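Local coordinates for immunity protein (Neisseria meningitidis, PDB 4Q7O) that probably protects its own cell from contact-dependent growth inhibition by binding and neutralising a cognate CDI toxin, at residues Asp38-Cys43 against Ser116-Ala121. Residues are numbered along the deposited sequence; the frame is centred on the assembly and turned at random.
Sequences DTLLEC and SDFLIA
Phe-118, near the C-terminal end of helix 104-121, reaches across to Leu-40 and Leu-41 of helix 37-46 in a buried helix-helix contact of this alpha+beta protein, whose helices pack beside a four-stranded antiparallel sheet. The backbones stay well apart, 9.5 Å between Leu-40 CA and Phe-118 CA, and just three side chains span the gap, burying 124 Å² between the two segments.

A CH-pi contact does most of the work. Leu-40 and Phe-118 point at each other from opposite directions, each with CG anti to its own backbone N (chi1 -178° for Leu-40). That extension carries one methyl of the leucine, CD2, over a face of the ring, 4.0 Å from the centroid of Phe-118 and 29° off the ring normal. The methyl is displaced toward one side of the ring, so CD1 and CE1 of Phe-118 take the closest approach.

The remaining contact is apolar and looser. Leu-41 comes in obliquely from the same side of the ring plane as Leu-40, its CD2 lying 4.3 Å from Phe-118 CE2, the carbon para to CD1.

Other parts of the chain complete this core. Leu-40 also packs on Ile-31 and Tyr-32 of helix 22-34, while Phe-118 meets the rings of His-122 and Tyr-125 and touches Cys-129 of helix 126-139; Leu-41 reaches Ile-132 on that last helix. Phe-118, itself on helix 104-121, thus lies between helix 37-46 and helix 126-139, and its tightest touch across the two segments is CD1 against Leu-40 CD2, at 3.6 Å.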
ATOM      1  N   ASP B  38      -0.566  21.647   2.242  1.00 11.57           N
ATOM      2  CA  ASP B  38      -1.880  22.292   2.224  1.00 12.08           C
ATOM      3  C   ASP B  38      -2.907  21.425   1.492  1.00 11.06           C
ATOM      4  O   ASP B  38      -4.055  21.308   1.924  1.00 11.53           O
ATOM      5  CB  ASP B  38      -1.812  23.681   1.585  1.00 15.19           C
ATOM      6  CG  ASP B  38      -1.177  24.718   2.491  1.00 19.58           C
ATOM      7  OD1 ASP B  38      -1.031  24.451   3.704  1.00 21.12           O
ATOM      8  OD2 ASP B  38      -0.836  25.807   1.984  1.00 21.53           O
ATOM      9  N   THR B  39      -2.495  20.810   0.390  1.00 10.69           N
ATOM     10  CA  THR B  39      -3.368  19.869  -0.317  1.00 10.20           C
ATOM     11  C   THR B  39      -3.722  18.658   0.549  1.00  9.75           C
ATOM     12  O   THR B  39      -4.881  18.236   0.600  1.00  9.86           O
ATOM     13  CB  THR B  39      -2.727  19.420  -1.630  1.00 10.01           C
ATOM     14  OG1 THR B  39      -2.658  20.550  -2.508  1.00 11.38           O
ATOM     15  CG2 THR B  39      -3.535  18.297  -2.290  1.00  9.93           C
ATOM     16  N   LEU B  40      -2.733  18.104   1.239  1.00  9.60           N
ATOM     17  CA  LEU B  40      -3.003  16.996   2.153  1.00  9.42           C
ATOM     18  C   LEU B  40      -4.020  17.385   3.230  1.00  9.15           C
ATOM     19  O   LEU B  40      -4.906  16.602   3.555  1.00  8.71           O
ATOM     20  CB  LEU B  40      -1.711  16.501   2.793  1.00  9.69           C
ATOM     21  CG  LEU B  40      -1.827  15.309   3.745  1.00 10.98           C
ATOM     22  CD1 LEU B  40      -2.394  14.071   3.040  1.00 13.53           C
ATOM     23  CD2 LEU B  40      -0.471  15.007   4.358  1.00 12.10           C
ATOM     24  N   LEU B  41      -3.900  18.594   3.775  1.00  9.14           N
ATOM     25  CA  LEU B  41      -4.879  19.081   4.742  1.00  9.90           C
ATOM     26  C   LEU B  41      -6.290  19.107   4.152  1.00  8.78           C
ATOM     27  O   LEU B  41      -7.249  18.731   4.826  1.00  9.86           O
ATOM     28  CB  LEU B  41      -4.482  20.454   5.297  1.00 12.57           C
ATOM     29  CG  LEU B  41      -3.336  20.431   6.306  1.00 15.47           C
ATOM     30  CD1 LEU B  41      -2.982  21.844   6.714  1.00 17.25           C
ATOM     31  CD2 LEU B  41      -3.723  19.625   7.520  1.00 17.07           C
ATOM     32  N   GLU B  42      -6.416  19.514   2.887  1.00  9.31           N
ATOM     33  CA  GLU B  42      -7.727  19.522   2.232  1.00 10.19           C
ATOM     34  C   GLU B  42      -8.254  18.100   2.045  1.00 10.28           C
ATOM     35  O   GLU B  42      -9.449  17.843   2.216  1.00 10.42           O
ATOM     36  CB  GLU B  42      -7.678  20.276   0.896  1.00 11.49           C
ATOM     37  CG  GLU B  42      -7.357  21.763   1.040  1.00 14.03           C
ATOM     38  CD  GLU B  42      -8.313  22.488   1.967  1.00 17.71           C
ATOM     39  OE1 GLU B  42      -9.542  22.368   1.780  1.00 19.19           O
ATOM     40  OE2 GLU B  42      -7.830  23.176   2.889  1.00 20.32           O
ATOM     41  N   CYS B  43      -7.352  17.185   1.699  1.00  8.73           N
ATOM     42  CA  CYS B  43      -7.677  15.764   1.632  1.00  8.54           C
ATOM     43  C   CYS B  43      -8.243  15.256   2.967  1.00  8.43           C
ATOM     44  O   CYS B  43      -9.248  14.549   2.990  1.00  9.69           O
ATOM     45  CB  CYS B  43      -6.436  14.951   1.235  1.00  9.94           C
ATOM     46  SG  CYS B  43      -6.644  13.174   1.315  1.00 12.37           S
ATOM     47  N   SER B 116      -2.994  11.911  12.632  1.00  6.72           N
ATOM     48  CA  SER B 116      -2.145  11.783  13.805  1.00  7.25           C
ATOM     49  C   SER B 116      -0.688  11.559  13.397  1.00  7.18           C
ATOM     50  O   SER B 116       0.212  12.241  13.900  1.00  7.16           O
ATOM     51  CB  SER B 116      -2.618  10.621  14.676  1.00  8.86           C
ATOM     52  OG  SER B 116      -1.690  10.374  15.709  1.00  9.98           O
ATOM     53  N   ASP B 117      -0.454  10.589  12.511  1.00  7.34           N
ATOM     54  CA  ASP B 117       0.896  10.359  11.988  1.00  7.48           C
ATOM     55  C   ASP B 117       1.471  11.655  11.426  1.00  7.48           C
ATOM     56  O   ASP B 117       2.628  12.004  11.685  1.00  7.55           O
ATOM     57  CB  ASP B 117       0.899   9.304  10.867  1.00  9.44           C
ATOM     58  CG  ASP B 117       0.699   7.877  11.371  1.00 10.43           C
ATOM     59  OD1 ASP B 117       0.985   7.588  12.550  1.00 12.07           O
ATOM     60  OD2 ASP B 117       0.275   7.025  10.559  1.00 10.25           O
ATOM     61  N   PHE B 118       0.653  12.372  10.664  1.00  6.95           N
ATOM     62  CA  PHE B 118       1.101  13.600  10.024  1.00  6.86           C
ATOM     63  C   PHE B 118       1.473  14.688  11.037  1.00  7.34           C
ATOM     64  O   PHE B 118       2.545  15.292  10.946  1.00  8.04           O
ATOM     65  CB  PHE B 118       0.044  14.121   9.045  1.00  7.87           C
ATOM     66  CG  PHE B 118       0.419  15.430   8.412  1.00  9.43           C
ATOM     67  CD1 PHE B 118       1.402  15.485   7.431  1.00 11.17           C
ATOM     68  CD2 PHE B 118      -0.192  16.608   8.806  1.00 11.92           C
ATOM     69  CE1 PHE B 118       1.759  16.694   6.852  1.00 11.96           C
ATOM     70  CE2 PHE B 118       0.164  17.823   8.233  1.00 12.29           C
ATOM     71  CZ  PHE B 118       1.138  17.865   7.254  1.00 11.65           C
ATOM     72  N   LEU B 119       0.591  14.957  11.994  1.00  7.28           N
ATOM     73  CA  LEU B 119       0.874  16.025  12.952  1.00  8.62           C
ATOM     74  C   LEU B 119       2.046  15.659  13.873  1.00  8.84           C
ATOM     75  O   LEU B 119       2.790  16.537  14.332  1.00  9.71           O
ATOM     76  CB  LEU B 119      -0.380  16.414  13.747  1.00  9.83           C
ATOM     77  CG  LEU B 119      -0.948  15.408  14.751  1.00  9.78           C
ATOM     78  CD1 LEU B 119      -0.309  15.550  16.137  1.00 11.22           C
ATOM     79  CD2 LEU B 119      -2.467  15.553  14.843  1.00 10.58           C
ATOM     80  N   ILE B 120       2.211  14.365  14.143  1.00  8.97           N
ATOM     81  CA  ILE B 120       3.328  13.912  14.970  1.00  9.63           C
ATOM     82  C   ILE B 120       4.638  14.198  14.243  1.00  8.49           C
ATOM     83  O   ILE B 120       5.599  14.681  14.844  1.00  8.76           O
ATOM     84  CB  ILE B 120       3.204  12.413  15.336  1.00 10.45           C
ATOM     85  CG1 ILE B 120       2.113  12.240  16.397  1.00 12.12           C
ATOM     86  CG2 ILE B 120       4.526  11.862  15.862  1.00 12.06           C
ATOM     87  CD1 ILE B 120       1.681  10.803  16.645  1.00 13.23           C
ATOM     88  N   ALA B 121       4.650  13.946  12.938  1.00  7.95           N
ATOM     89  CA  ALA B 121       5.845  14.154  12.118  1.00  7.81           C
ATOM     90  C   ALA B 121       6.084  15.622  11.774  1.00  8.25           C
ATOM     91  O   ALA B 121       7.225  16.029  11.559  1.00  9.49           O
ATOM     92  CB  ALA B 121       5.759  13.323  10.841  1.00  9.25           C
TER